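PDB 1ZX5: mannosephosphate isomerase, putative from Archaeoglobus fulgidus, which probably catalyses the zinc-dependent interconversion of D-mannose 6-phosphate and D-fructose 6-phosphate. Local coordinates for residues 24-29 / 34-39; 38-41 / 46-49; 40-45 / 50-55; 120-125 / 232-237; 182-187 / 292-297. All blocks are in the same frame, centred on the assembly; numbering follows the deposited sequence. Where two conformers were deposited one is given.

Contact 1: 24-29 / 34-39; sequences WIALLK and SGIGES. With EDO (1,2-ethanediol), chain C; ACY (acetic acid), chain F.
Apolar contact carries most of this junction, with I25 of helix 24-28 packed against I36, G37, E38 and S39. The CG2 methyl of I25, turned away from the backbone N by chi1, meets CG2 of I36 at 3.7 Å, while the CD1 branch runs along the strand backbone, 3.5 Å from both the O of G37 and the N of E38. A26 adds a looser touch through its CB on CG1 of I36. K29, past the helix end, brings its CE within 3.5 Å of S39 OG, a van der Waals contact.

The polar link between the segments is a water, which takes a hydrogen bond from the N of I25 (2.9 Å) and lies 2.7 Å from the O of I36. K29 NZ bonds an acetate OXT at 2.8 Å, the G272 carbonyl and the E41 carboxylate, to which S39 OG is also hydrogen-bonded. A methionine in place of K29 would probably leave E41 without its charged mate and the G272 carbonyl without this donor.

Helix 24-28 packs over part of strand 36-41 and also on strand 85-92, while G37 and E38 both face V16 of strand 15-17 in a classic beta bulge.

Contact 2: 38-41 / 46-49; sequences ESWE and TSRP
The indole of W40 carries R48 over one face, with the arginine NE 3.6 Å above the ring plane and displaced toward the rim. At the ring edge, in plane, sits CB of E38, while S47 OG approaches obliquely, 4.0 Å from W40 CZ3. The guanidinium does not lie flat on the indole: the two planes are 74° apart and the side chains cross at about a right angle.

Two parts of the arginine use the same face. R48 CZ is 4.7 Å from the centroid of the six-membered ring of W40, 24° off its normal, which meets the criterion for a cation-pi contact. R48 CG lies 4.1 Å from that centroid and makes a CH-pi contact, and R48 CB comes within 3.6 Å of W40 CZ3. The arginine chain bends at chi2 and chi3, which carries its head back across the ring after CB and CG have met it.

The indole is fixed in rotation from its other end. W40 NE1 donates to E38 OE1 at 2.7 Å, nearly in the indole plane but on the anti side of the carboxylate and tilted 27° out of the carboxylate plane. That carboxylate also forms salt bridges with R18 and R88, which probably hold it in place for the indole N-H.

The whole is a cation-pi contact backed by CH-pi contact, joining strand 36-41 of the six-stranded antiparallel sheet to the loop that leads on to strand 51-54.

Contact 3: 40-45 / 50-55; sequences WEFSAH and STVLVK
The loop from strand 36-41 to strand 51-54 is closed by two serines, S43 and S50, which grip each other twice. S50 N donates to S43 O at 2.8 Å, with a nearly straight N-H...O angle of 167°, and S43 N donates to S50 OG at 3.0 Å, a more bent bond (145°). S50 OG reaches that amide because its chi1 of -71° places the hydroxyl beside its own backbone N. N14 ND2 bonds the same oxygen, and W40 O lies 3.2 Å from it, so a buried hydroxyl is surrounded by polar atoms.

Within the 40-45 segment, S43 OG accepts from H45 N at 3.0 Å, which defines an ST turn; the same hydroxyl is also bonded to R48 O, tying the intervening loop to the turn.

Beyond the serines, toward strand 51-54, the contact becomes apolar. V52 CG1 meets the edge of the F42 ring, close to its plane, 3.6 Å from CD1, and the two side chains cross at about a right angle. M61, at the start of helix 61-73, touches both side chains, and F42 also rests on S274 and L276 of strand 274-277, which belongs to a different sheet.

Contact 4: 120-125 / 232-237; sequences AWLVFN and LEVVDV
L122, tied by a backbone hydrogen bond to L184 of the neighbouring strand 181-188, turns its side chain across to V234 and L232. Between the 120-125 and 232-237 segments themselves there is no hydrogen bond at all, and the contact is made by aliphatic side chains alone.

The closest approach of the two segments is between L122 CD2 and V234 CG2 at 3.7 Å. The other leucine methyl, L122 CD1, lies 3.9 Å from the same V234 CG2, so the valine methyl is met by both branches of the leucine fork. With CG anti to the backbone N (chi1 -179°), the L122 fork is extended toward V234, leaving its CB to meet L232 CD1 at 4.1 Å. L232 spreads its own two methyls over two neighbours, since its CD2 meets A120 CB at 4.0 Å. A120, L122, L232 and V234 are alternate residues of their strands, as expected where one face of each strand is turned to the other.

The segment axes approach to 8.8 Å and run 25° apart. A spacing well beyond that of bonded strands, with interdigitated alkyl groups between, marks face-to-face packing of two sheets, here a six-stranded and a five-stranded one, in the aligned manner of a beta sandwich and consistent with the cupin relationship of this family.

Contact 5: 182-187 / 292-297; sequences RVLEVS and KIVRIY. With ACY (acetic acid), chain E.
I296 and L184 bury the most surface here, followed by V186, and together with V294 they form the whole of the contact. I296 meets two residues of strand 181-188. Its CG2 methyl lies 3.8 Å from V186 CG1, and its CD1 lies 3.9 Å from V186 CG2, the two side chains sliding past one another in opposite directions. CD1 also meets L184 CD2 at 4.1 Å, tip to tip.

The two branches of I296 are spread by its first torsion: chi1 of -56° holds CG1 beside the backbone N and leaves CG2 anti to it, which lets one residue touch both L184 and V186. L184 uses one methyl for two partners, since its CD2 is also 3.8 Å from V294 CG1, again tip to tip. An alanine in place of I296 would probably open a gap beside V186 and leave the L184 tip with V294 alone on that strand.

The two segments run nearly parallel, 12° apart, with axes 9.8 Å from each other, so strands 181-188 and 291-298 lie in different sheets and pack face to face.

Charged groups are kept off this interface: K292 pairs with D236 and an acetate, and R295 with E233. What joins the strands is hydrocarbon only, so their hold depends on shape and burial and not on any directional bond.

In the fold
Contacts 1, 2 and 3 all use strand 36-41, contacts 1 and 2 sharing E38 and S39, contacts 2 and 3 sharing W40 and E41. Contacts 2 and 3 have centres 8 Å apart and are bridged by R48 O and S43 OG (2.7 Å, probable hydrogen bond), while K29 NZ of contact 1 reaches E41 OE2 at 2.9 Å as a salt bridge. Contacts 4 and 5, centres 6 Å apart, repeat one sheet-on-sheet interface, with E233 OE2 and R295 NE paired at 2.8 Å. W24 CH2 touches F124 CD2 at 3.5 Å, connecting contact 1 to contact 4. The fructofuranose, held around P95-Q97 and D150-K154, lies about 14 Å from the E38 side chain.

Contact 1: 24-29 / 34-39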
# COMPACT_ATOMS: atom_id res chain seq x y z
N TRP A 24 6.39 15.68 0.75
CA TRP A 24 6.35 14.94 -0.54
C TRP A 24 4.94 14.72 -1.06
O TRP A 24 4.64 14.98 -2.23
CB TRP A 24 7.11 13.60 -0.41
CG TRP A 24 7.00 12.66 -1.60
CD1 TRP A 24 7.45 12.89 -2.89
CD2 TRP A 24 6.46 11.32 -1.61
NE1 TRP A 24 7.20 11.79 -3.68
CE2 TRP A 24 6.61 10.82 -2.93
CE3 TRP A 24 5.87 10.50 -0.63
CZ2 TRP A 24 6.17 9.54 -3.30
CZ3 TRP A 24 5.43 9.23 -0.99
CH2 TRP A 24 5.58 8.76 -2.32
N ILE A 25 4.05 14.24 -0.19
CA ILE A 25 2.69 13.92 -0.61
C ILE A 25 1.91 15.16 -1.10
O ILE A 25 1.36 15.14 -2.20
CB ILE A 25 1.92 13.12 0.46
CG1 ILE A 25 2.51 11.70 0.55
CG2 ILE A 25 0.41 13.09 0.13
CD1 ILE A 25 1.98 10.88 1.69
N ALA A 26 1.87 16.22 -0.29
CA ALA A 26 1.16 17.44 -0.71
C ALA A 26 1.69 17.92 -2.07
O ALA A 26 0.91 18.34 -2.93
CB ALA A 26 1.29 18.54 0.33
N LEU A 27 3.00 17.82 -2.26
CA LEU A 27 3.62 18.23 -3.52
C LEU A 27 3.17 17.36 -4.69
O LEU A 27 2.86 17.89 -5.76
CB LEU A 27 5.14 18.26 -3.40
CG LEU A 27 5.79 19.31 -4.31
CD1 LEU A 27 5.68 20.71 -3.66
CD2 LEU A 27 7.25 18.95 -4.63
N LEU A 28 3.09 16.04 -4.49
CA LEU A 28 2.47 15.15 -5.49
C LEU A 28 1.08 15.63 -5.87
O LEU A 28 0.73 15.60 -7.04
CB LEU A 28 2.37 13.71 -4.98
CG LEU A 28 3.65 12.88 -4.92
CD1 LEU A 28 3.35 11.53 -4.33
CD2 LEU A 28 4.29 12.77 -6.30
N LYS A 29 0.31 16.07 -4.87
CA LYS A 29 -1.07 16.49 -5.07
C LYS A 29 -1.21 17.99 -5.38
O LYS A 29 -2.31 18.53 -5.29
CB LYS A 29 -1.94 16.12 -3.86
CG LYS A 29 -1.81 14.67 -3.39
CD LYS A 29 -2.27 13.69 -4.45
CE LYS A 29 -2.24 12.25 -3.94
NZ LYS A 29 -2.81 11.35 -4.98
N SER A 34 3.63 20.72 4.86
CA SER A 34 4.32 19.69 5.65
C SER A 34 3.33 18.94 6.57
O SER A 34 2.22 19.41 6.81
CB SER A 34 5.46 20.29 6.47
OG SER A 34 4.98 21.35 7.27
N GLY A 35 3.75 17.78 7.07
CA GLY A 35 2.97 17.02 8.03
C GLY A 35 1.92 16.09 7.45
O GLY A 35 1.03 15.63 8.17
N ILE A 36 2.01 15.78 6.16
CA ILE A 36 1.11 14.81 5.57
C ILE A 36 1.87 13.49 5.48
O ILE A 36 2.85 13.39 4.71
CB ILE A 36 0.62 15.20 4.15
CG1 ILE A 36 0.03 16.63 4.10
CG2 ILE A 36 -0.32 14.12 3.58
CD1 ILE A 36 -1.30 16.83 4.79
N GLY A 37 1.43 12.49 6.24
CA GLY A 37 2.09 11.20 6.22
C GLY A 37 1.58 10.20 5.18
O GLY A 37 2.33 9.31 4.76
N GLU A 38 0.31 10.34 4.77
CA GLU A 38 -0.37 9.32 3.97
C GLU A 38 -1.35 9.90 2.98
O GLU A 38 -1.95 10.94 3.23
CB GLU A 38 -1.10 8.30 4.87
CG GLU A 38 -0.31 7.91 6.13
CD GLU A 38 -0.98 6.82 6.95
OE1 GLU A 38 -1.88 6.11 6.42
OE2 GLU A 38 -0.60 6.69 8.14
N SER A 39 -1.49 9.22 1.85
CA SER A 39 -2.59 9.45 0.92
C SER A 39 -3.22 8.10 0.63
O SER A 39 -2.53 7.21 0.14
CB SER A 39 -2.09 10.04 -0.39
OG SER A 39 -3.15 10.05 -1.32
C1 EDO C . 7.95 9.35 -7.31
O1 EDO C . 8.19 10.56 -6.55
C2 EDO C . 6.58 8.77 -6.93
O2 EDO C . 5.53 9.42 -7.66
C ACY F . -6.19 12.79 -5.20
O ACY F . -6.12 14.04 -5.05
OXT ACY F . -5.49 11.96 -4.58
CH3 ACY F . -7.18 12.25 -6.19
O HOH W 1 4.45 14.24 2.71

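Contact 2: 38-41 / 46-49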
# COMPACT_ATOMS: atom_id res chain seq x y z
N GLU A 38 0.31 10.34 4.77
CA GLU A 38 -0.37 9.32 3.97
C GLU A 38 -1.35 9.90 2.98
O GLU A 38 -1.95 10.94 3.23
CB GLU A 38 -1.10 8.30 4.87
CG GLU A 38 -0.31 7.91 6.13
CD GLU A 38 -0.98 6.82 6.95
OE1 GLU A 38 -1.88 6.11 6.42
OE2 GLU A 38 -0.60 6.69 8.14
N SER A 39 -1.49 9.22 1.85
CA SER A 39 -2.59 9.45 0.92
C SER A 39 -3.22 8.10 0.63
O SER A 39 -2.53 7.21 0.14
CB SER A 39 -2.09 10.04 -0.39
OG SER A 39 -3.15 10.05 -1.32
N TRP A 40 -4.51 7.97 0.90
CA TRP A 40 -5.25 6.73 0.72
C TRP A 40 -5.92 6.76 -0.64
O TRP A 40 -6.75 7.62 -0.92
CB TRP A 40 -6.28 6.54 1.85
CG TRP A 40 -5.65 6.26 3.23
CD1 TRP A 40 -4.42 6.68 3.69
CD2 TRP A 40 -6.24 5.52 4.32
NE1 TRP A 40 -4.21 6.23 4.97
CE2 TRP A 40 -5.31 5.51 5.38
CE3 TRP A 40 -7.47 4.85 4.49
CZ2 TRP A 40 -5.56 4.87 6.61
CZ3 TRP A 40 -7.72 4.21 5.70
CH2 TRP A 40 -6.77 4.23 6.75
N GLU A 41 -5.51 5.83 -1.51
CA GLU A 41 -5.93 5.83 -2.90
C GLU A 41 -6.99 4.76 -3.12
O GLU A 41 -6.69 3.57 -3.05
CB GLU A 41 -4.72 5.59 -3.81
CG GLU A 41 -3.49 6.49 -3.54
CD GLU A 41 -3.62 7.87 -4.18
OE1 GLU A 41 -4.17 7.97 -5.29
OE2 GLU A 41 -3.17 8.87 -3.59
N THR A 46 -13.65 1.71 6.07
CA THR A 46 -14.74 2.47 6.70
C THR A 46 -14.29 3.68 7.54
O THR A 46 -15.04 4.64 7.69
CB THR A 46 -15.68 1.57 7.53
OG1 THR A 46 -14.93 0.95 8.59
CG2 THR A 46 -16.29 0.48 6.65
N SER A 47 -13.06 3.66 8.07
CA SER A 47 -12.57 4.79 8.85
C SER A 47 -12.27 6.01 7.97
O SER A 47 -12.25 7.14 8.44
CB SER A 47 -11.32 4.40 9.67
OG SER A 47 -10.17 4.21 8.84
N ARG A 48 -12.07 5.77 6.67
CA ARG A 48 -11.50 6.78 5.80
C ARG A 48 -11.75 6.45 4.31
O ARG A 48 -10.80 6.26 3.54
CB ARG A 48 -10.01 6.89 6.16
CG ARG A 48 -9.21 7.97 5.51
CD ARG A 48 -8.25 8.64 6.49
NE ARG A 48 -7.65 7.77 7.51
CZ ARG A 48 -7.32 8.19 8.73
NH1 ARG A 48 -6.77 7.35 9.60
NH2 ARG A 48 -7.55 9.46 9.09
N PRO A 49 -13.03 6.36 3.89
CA PRO A 49 -13.30 5.98 2.51
C PRO A 49 -12.99 7.09 1.51
O PRO A 49 -13.22 8.27 1.79
CB PRO A 49 -14.80 5.65 2.52
CG PRO A 49 -15.36 6.44 3.64
CD PRO A 49 -14.27 6.63 4.65

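Contact 3: 40-45 / 50-55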
# COMPACT_ATOMS: atom_id res chain seq x y z
N TRP A 40 -4.51 7.97 0.90
CA TRP A 40 -5.25 6.73 0.72
C TRP A 40 -5.92 6.76 -0.64
O TRP A 40 -6.75 7.62 -0.92
CB TRP A 40 -6.28 6.54 1.85
CG TRP A 40 -5.65 6.26 3.23
CD1 TRP A 40 -4.42 6.68 3.69
CD2 TRP A 40 -6.24 5.52 4.32
NE1 TRP A 40 -4.21 6.23 4.97
CE2 TRP A 40 -5.31 5.51 5.38
CE3 TRP A 40 -7.47 4.85 4.49
CZ2 TRP A 40 -5.56 4.87 6.61
CZ3 TRP A 40 -7.72 4.21 5.70
CH2 TRP A 40 -6.77 4.23 6.75
N GLU A 41 -5.51 5.83 -1.51
CA GLU A 41 -5.93 5.83 -2.90
C GLU A 41 -6.99 4.76 -3.12
O GLU A 41 -6.69 3.57 -3.05
CB GLU A 41 -4.72 5.59 -3.81
CG GLU A 41 -3.49 6.49 -3.54
CD GLU A 41 -3.62 7.87 -4.18
OE1 GLU A 41 -4.17 7.97 -5.29
OE2 GLU A 41 -3.17 8.87 -3.59
N PHE A 42 -8.22 5.19 -3.39
CA PHE A 42 -9.37 4.29 -3.59
C PHE A 42 -9.65 3.44 -2.36
O PHE A 42 -9.96 2.26 -2.46
CB PHE A 42 -9.22 3.45 -4.87
CG PHE A 42 -9.09 4.29 -6.09
CD1 PHE A 42 -10.19 5.00 -6.58
CD2 PHE A 42 -7.85 4.45 -6.72
CE1 PHE A 42 -10.08 5.83 -7.70
CE2 PHE A 42 -7.73 5.26 -7.84
CZ PHE A 42 -8.84 5.96 -8.34
N SER A 43 -9.54 4.08 -1.20
CA SER A 43 -9.83 3.43 0.06
C SER A 43 -11.31 3.08 0.17
O SER A 43 -12.17 3.96 0.04
CB SER A 43 -9.44 4.32 1.23
OG SER A 43 -10.05 3.86 2.43
N ALA A 44 -11.59 1.80 0.41
CA ALA A 44 -12.90 1.38 0.88
C ALA A 44 -12.84 1.00 2.36
O ALA A 44 -13.63 0.18 2.83
CB ALA A 44 -13.43 0.23 0.05
N HIS A 45 -11.88 1.56 3.09
CA HIS A 45 -11.80 1.35 4.53
C HIS A 45 -12.78 2.28 5.24
O HIS A 45 -12.77 3.49 5.03
CB HIS A 45 -10.37 1.56 5.03
CG HIS A 45 -10.13 1.04 6.41
ND1 HIS A 45 -10.51 1.74 7.55
CD2 HIS A 45 -9.60 -0.12 6.85
CE1 HIS A 45 -10.20 1.04 8.62
NE2 HIS A 45 -9.64 -0.10 8.23
N SER A 50 -12.46 6.71 0.35
CA SER A 50 -12.23 7.66 -0.73
C SER A 50 -13.54 7.91 -1.45
O SER A 50 -14.44 7.06 -1.42
CB SER A 50 -11.20 7.10 -1.73
OG SER A 50 -9.90 7.09 -1.16
N THR A 51 -13.65 9.07 -2.08
CA THR A 51 -14.80 9.32 -2.92
C THR A 51 -14.32 9.42 -4.37
O THR A 51 -13.26 9.98 -4.66
CB THR A 51 -15.64 10.58 -2.48
OG1 THR A 51 -14.91 11.76 -2.76
CG2 THR A 51 -15.97 10.57 -0.98
N VAL A 52 -15.11 8.86 -5.27
CA VAL A 52 -14.71 8.71 -6.66
C VAL A 52 -15.65 9.42 -7.64
O VAL A 52 -16.79 9.73 -7.31
CB VAL A 52 -14.55 7.20 -7.05
CG1 VAL A 52 -13.47 6.54 -6.20
CG2 VAL A 52 -15.87 6.45 -6.94
N LEU A 53 -15.13 9.67 -8.85
CA LEU A 53 -15.93 10.20 -9.95
C LEU A 53 -16.19 9.12 -11.00
O LEU A 53 -15.26 8.65 -11.67
CB LEU A 53 -15.21 11.37 -10.64
CG LEU A 53 -15.14 12.74 -9.95
CD1 LEU A 53 -13.92 13.51 -10.48
CD2 LEU A 53 -16.44 13.52 -10.15
N VAL A 54 -17.46 8.75 -11.14
CA VAL A 54 -17.87 7.82 -12.18
C VAL A 54 -18.66 8.56 -13.28
O VAL A 54 -19.81 8.98 -13.06
CB VAL A 54 -18.68 6.63 -11.60
CG1 VAL A 54 -19.22 5.74 -12.73
CG2 VAL A 54 -17.81 5.81 -10.65
N LYS A 55 -18.03 8.73 -14.45
CA LYS A 55 -18.59 9.51 -15.56
C LYS A 55 -18.98 10.95 -15.12
O LYS A 55 -19.99 11.50 -15.56
CB LYS A 55 -19.79 8.78 -16.21
CG LYS A 55 -19.43 7.61 -17.14
CD LYS A 55 -20.55 6.55 -17.16
CE LYS A 55 -20.59 5.76 -18.48
NZ LYS A 55 -19.62 4.63 -18.54

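Contact 4: 120-125 / 232-237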
# COMPACT_ATOMS: atom_id res chain seq x y z
N ALA A 120 2.75 -5.25 0.48
CA ALA A 120 3.81 -5.12 -0.48
C ALA A 120 4.17 -3.63 -0.57
O ALA A 120 3.30 -2.76 -0.67
CB ALA A 120 3.37 -5.68 -1.83
N TRP A 121 5.46 -3.34 -0.52
CA TRP A 121 5.98 -1.97 -0.50
C TRP A 121 6.74 -1.73 -1.79
O TRP A 121 7.48 -2.59 -2.23
CB TRP A 121 6.99 -1.82 0.64
CG TRP A 121 6.42 -1.72 2.03
CD1 TRP A 121 5.15 -2.04 2.43
CD2 TRP A 121 7.12 -1.30 3.20
NE1 TRP A 121 5.01 -1.81 3.78
CE2 TRP A 121 6.21 -1.35 4.28
CE3 TRP A 121 8.44 -0.87 3.45
CZ2 TRP A 121 6.58 -1.00 5.59
CZ3 TRP A 121 8.81 -0.52 4.76
CH2 TRP A 121 7.88 -0.59 5.81
N LEU A 122 6.52 -0.56 -2.38
CA LEU A 122 7.32 -0.07 -3.49
C LEU A 122 7.88 1.29 -3.07
O LEU A 122 7.14 2.24 -2.81
CB LEU A 122 6.50 0.06 -4.78
CG LEU A 122 7.28 0.55 -6.01
CD1 LEU A 122 8.25 -0.52 -6.57
CD2 LEU A 122 6.32 1.04 -7.10
N VAL A 123 9.19 1.35 -3.00
CA VAL A 123 9.91 2.50 -2.49
C VAL A 123 10.23 3.44 -3.66
O VAL A 123 10.45 2.98 -4.77
CB VAL A 123 11.19 1.97 -1.78
CG1 VAL A 123 12.26 3.02 -1.64
CG2 VAL A 123 10.84 1.31 -0.42
N PHE A 124 10.26 4.75 -3.41
CA PHE A 124 10.48 5.72 -4.48
C PHE A 124 11.79 6.48 -4.39
O PHE A 124 12.13 7.22 -5.30
CB PHE A 124 9.31 6.72 -4.57
CG PHE A 124 8.02 6.09 -4.98
CD1 PHE A 124 7.90 5.48 -6.24
CD2 PHE A 124 6.95 6.05 -4.12
CE1 PHE A 124 6.72 4.86 -6.63
CE2 PHE A 124 5.75 5.46 -4.50
CZ PHE A 124 5.63 4.86 -5.76
N ASN A 125 12.54 6.30 -3.31
CA ASN A 125 13.71 7.14 -3.08
C ASN A 125 14.81 6.35 -2.39
O ASN A 125 14.69 5.14 -2.20
CB ASN A 125 13.31 8.40 -2.29
CG ASN A 125 13.00 8.11 -0.82
OD1 ASN A 125 12.49 7.04 -0.47
ND2 ASN A 125 13.31 9.07 0.05
N LEU A 232 1.96 -5.96 -7.39
CA LEU A 232 2.22 -4.69 -8.04
C LEU A 232 3.42 -4.88 -8.96
O LEU A 232 4.31 -5.69 -8.67
CB LEU A 232 2.49 -3.59 -7.00
CG LEU A 232 3.76 -3.70 -6.12
CD1 LEU A 232 4.98 -3.09 -6.83
CD2 LEU A 232 3.53 -3.00 -4.78
N GLU A 233 3.43 -4.16 -10.08
CA GLU A 233 4.59 -4.15 -10.99
C GLU A 233 4.74 -2.77 -11.57
O GLU A 233 3.75 -2.08 -11.81
CB GLU A 233 4.43 -5.17 -12.13
CG GLU A 233 3.15 -4.97 -12.96
CD GLU A 233 3.06 -5.89 -14.16
OE1 GLU A 233 3.98 -6.72 -14.35
OE2 GLU A 233 2.09 -5.77 -14.94
N VAL A 234 5.99 -2.36 -11.78
CA VAL A 234 6.30 -1.11 -12.43
C VAL A 234 6.43 -1.36 -13.94
O VAL A 234 7.23 -2.19 -14.36
CB VAL A 234 7.60 -0.48 -11.85
CG1 VAL A 234 7.96 0.84 -12.57
CG2 VAL A 234 7.45 -0.25 -10.33
N VAL A 235 5.62 -0.68 -14.74
CA VAL A 235 5.71 -0.76 -16.20
C VAL A 235 6.45 0.47 -16.72
O VAL A 235 6.03 1.60 -16.45
CB VAL A 235 4.30 -0.85 -16.84
CG1 VAL A 235 4.39 -1.10 -18.38
CG2 VAL A 235 3.47 -1.93 -16.15
N ASP A 236 7.57 0.26 -17.41
CA ASP A 236 8.31 1.34 -18.06
C ASP A 236 7.66 1.64 -19.40
O ASP A 236 7.59 0.77 -20.26
CB ASP A 236 9.78 0.95 -18.33
CG ASP A 236 10.61 0.79 -17.05
OD1 ASP A 236 10.24 1.33 -15.99
OD2 ASP A 236 11.65 0.10 -17.11
N VAL A 237 7.18 2.86 -19.58
CA VAL A 237 6.50 3.21 -20.82
C VAL A 237 7.31 4.26 -21.61
O VAL A 237 7.61 5.34 -21.09
CB VAL A 237 5.08 3.72 -20.54
CG1 VAL A 237 4.36 4.10 -21.85
CG2 VAL A 237 4.28 2.70 -19.75

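Contact 5: 182-187 / 292-297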
# COMPACT_ATOMS: atom_id res chain seq x y z
N ARG A 182 10.03 7.24 1.10
CA ARG A 182 8.80 7.48 0.35
C ARG A 182 8.38 6.17 -0.29
O ARG A 182 9.17 5.55 -0.99
CB ARG A 182 9.03 8.52 -0.74
CG ARG A 182 9.49 9.86 -0.21
CD ARG A 182 10.03 10.71 -1.32
NE ARG A 182 10.41 12.03 -0.83
CZ ARG A 182 10.91 13.00 -1.60
NH1 ARG A 182 11.10 12.81 -2.89
NH2 ARG A 182 11.22 14.17 -1.06
N VAL A 183 7.14 5.77 -0.06
CA VAL A 183 6.75 4.40 -0.38
C VAL A 183 5.26 4.29 -0.75
O VAL A 183 4.41 5.04 -0.23
CB VAL A 183 7.22 3.40 0.77
CG1 VAL A 183 6.89 3.94 2.13
CG2 VAL A 183 6.66 1.99 0.61
N LEU A 184 4.98 3.42 -1.71
CA LEU A 184 3.63 2.98 -2.01
C LEU A 184 3.43 1.66 -1.27
O LEU A 184 4.18 0.71 -1.49
CB LEU A 184 3.50 2.78 -3.52
CG LEU A 184 2.19 2.19 -4.08
CD1 LEU A 184 1.02 3.12 -3.79
CD2 LEU A 184 2.31 1.96 -5.57
N GLU A 185 2.41 1.60 -0.41
CA GLU A 185 2.13 0.38 0.38
C GLU A 185 0.77 -0.21 0.03
O GLU A 185 -0.28 0.38 0.33
CB GLU A 185 2.26 0.65 1.90
CG GLU A 185 3.66 1.12 2.32
CD GLU A 185 3.89 1.26 3.83
OE1 GLU A 185 3.09 0.73 4.64
OE2 GLU A 185 4.91 1.89 4.19
N VAL A 186 0.78 -1.38 -0.61
CA VAL A 186 -0.45 -2.08 -0.94
C VAL A 186 -0.62 -3.16 0.13
O VAL A 186 0.24 -4.03 0.28
CB VAL A 186 -0.40 -2.72 -2.36
CG1 VAL A 186 -1.75 -3.38 -2.69
CG2 VAL A 186 -0.03 -1.68 -3.40
N SER A 187 -1.72 -3.09 0.88
CA SER A 187 -1.95 -4.07 1.93
C SER A 187 -3.36 -4.64 1.86
O SER A 187 -4.18 -4.20 1.06
CB SER A 187 -1.71 -3.46 3.30
OG SER A 187 -2.67 -2.45 3.59
N LYS A 292 6.87 5.89 -15.83
CA LYS A 292 6.76 4.67 -15.05
C LYS A 292 5.41 4.66 -14.39
O LYS A 292 5.06 5.60 -13.67
CB LYS A 292 7.88 4.56 -14.00
CG LYS A 292 9.26 4.52 -14.63
CD LYS A 292 10.33 4.23 -13.63
CE LYS A 292 11.70 4.59 -14.19
NZ LYS A 292 12.13 3.59 -15.19
N ILE A 293 4.65 3.62 -14.67
CA ILE A 293 3.31 3.50 -14.13
C ILE A 293 3.27 2.19 -13.33
O ILE A 293 3.78 1.17 -13.78
CB ILE A 293 2.22 3.61 -15.27
CG1 ILE A 293 0.80 3.79 -14.69
CG2 ILE A 293 2.31 2.44 -16.28
CD1 ILE A 293 -0.22 4.30 -15.72
N VAL A 294 2.69 2.23 -12.14
CA VAL A 294 2.59 1.06 -11.30
C VAL A 294 1.23 0.42 -11.52
O VAL A 294 0.20 1.09 -11.40
CB VAL A 294 2.77 1.42 -9.79
CG1 VAL A 294 2.77 0.15 -8.92
CG2 VAL A 294 4.05 2.26 -9.57
N ARG A 295 1.23 -0.87 -11.84
CA ARG A 295 -0.02 -1.61 -11.94
C ARG A 295 -0.21 -2.47 -10.69
O ARG A 295 0.63 -3.31 -10.38
CB ARG A 295 -0.02 -2.49 -13.19
CG ARG A 295 -1.37 -3.10 -13.49
CD ARG A 295 -1.35 -4.00 -14.72
NE ARG A 295 -0.59 -5.23 -14.52
CZ ARG A 295 -1.12 -6.42 -14.22
NH1 ARG A 295 -0.32 -7.47 -14.07
NH2 ARG A 295 -2.44 -6.58 -14.10
N ILE A 296 -1.31 -2.24 -9.98
CA ILE A 296 -1.65 -2.99 -8.79
C ILE A 296 -2.80 -3.91 -9.18
O ILE A 296 -3.76 -3.49 -9.81
CB ILE A 296 -2.05 -2.02 -7.61
CG1 ILE A 296 -0.91 -1.02 -7.35
CG2 ILE A 296 -2.43 -2.80 -6.34
CD1 ILE A 296 -1.32 0.25 -6.56
N TYR A 297 -2.70 -5.19 -8.85
CA TYR A 297 -3.67 -6.16 -9.33
C TYR A 297 -4.01 -7.16 -8.24
O TYR A 297 -3.21 -7.41 -7.33
CB TYR A 297 -3.15 -6.88 -10.59
CG TYR A 297 -1.79 -7.49 -10.40
CD1 TYR A 297 -1.65 -8.80 -9.92
CD2 TYR A 297 -0.63 -6.75 -10.67
CE1 TYR A 297 -0.41 -9.36 -9.72
CE2 TYR A 297 0.63 -7.31 -10.48
CZ TYR A 297 0.73 -8.62 -9.99
OH TYR A 297 1.98 -9.20 -9.80
C ACY E . 11.94 0.31 -12.91
O ACY E . 12.56 1.39 -12.99
OXT ACY E . 11.13 -0.10 -13.78
CH3 ACY E . 12.20 -0.55 -11.72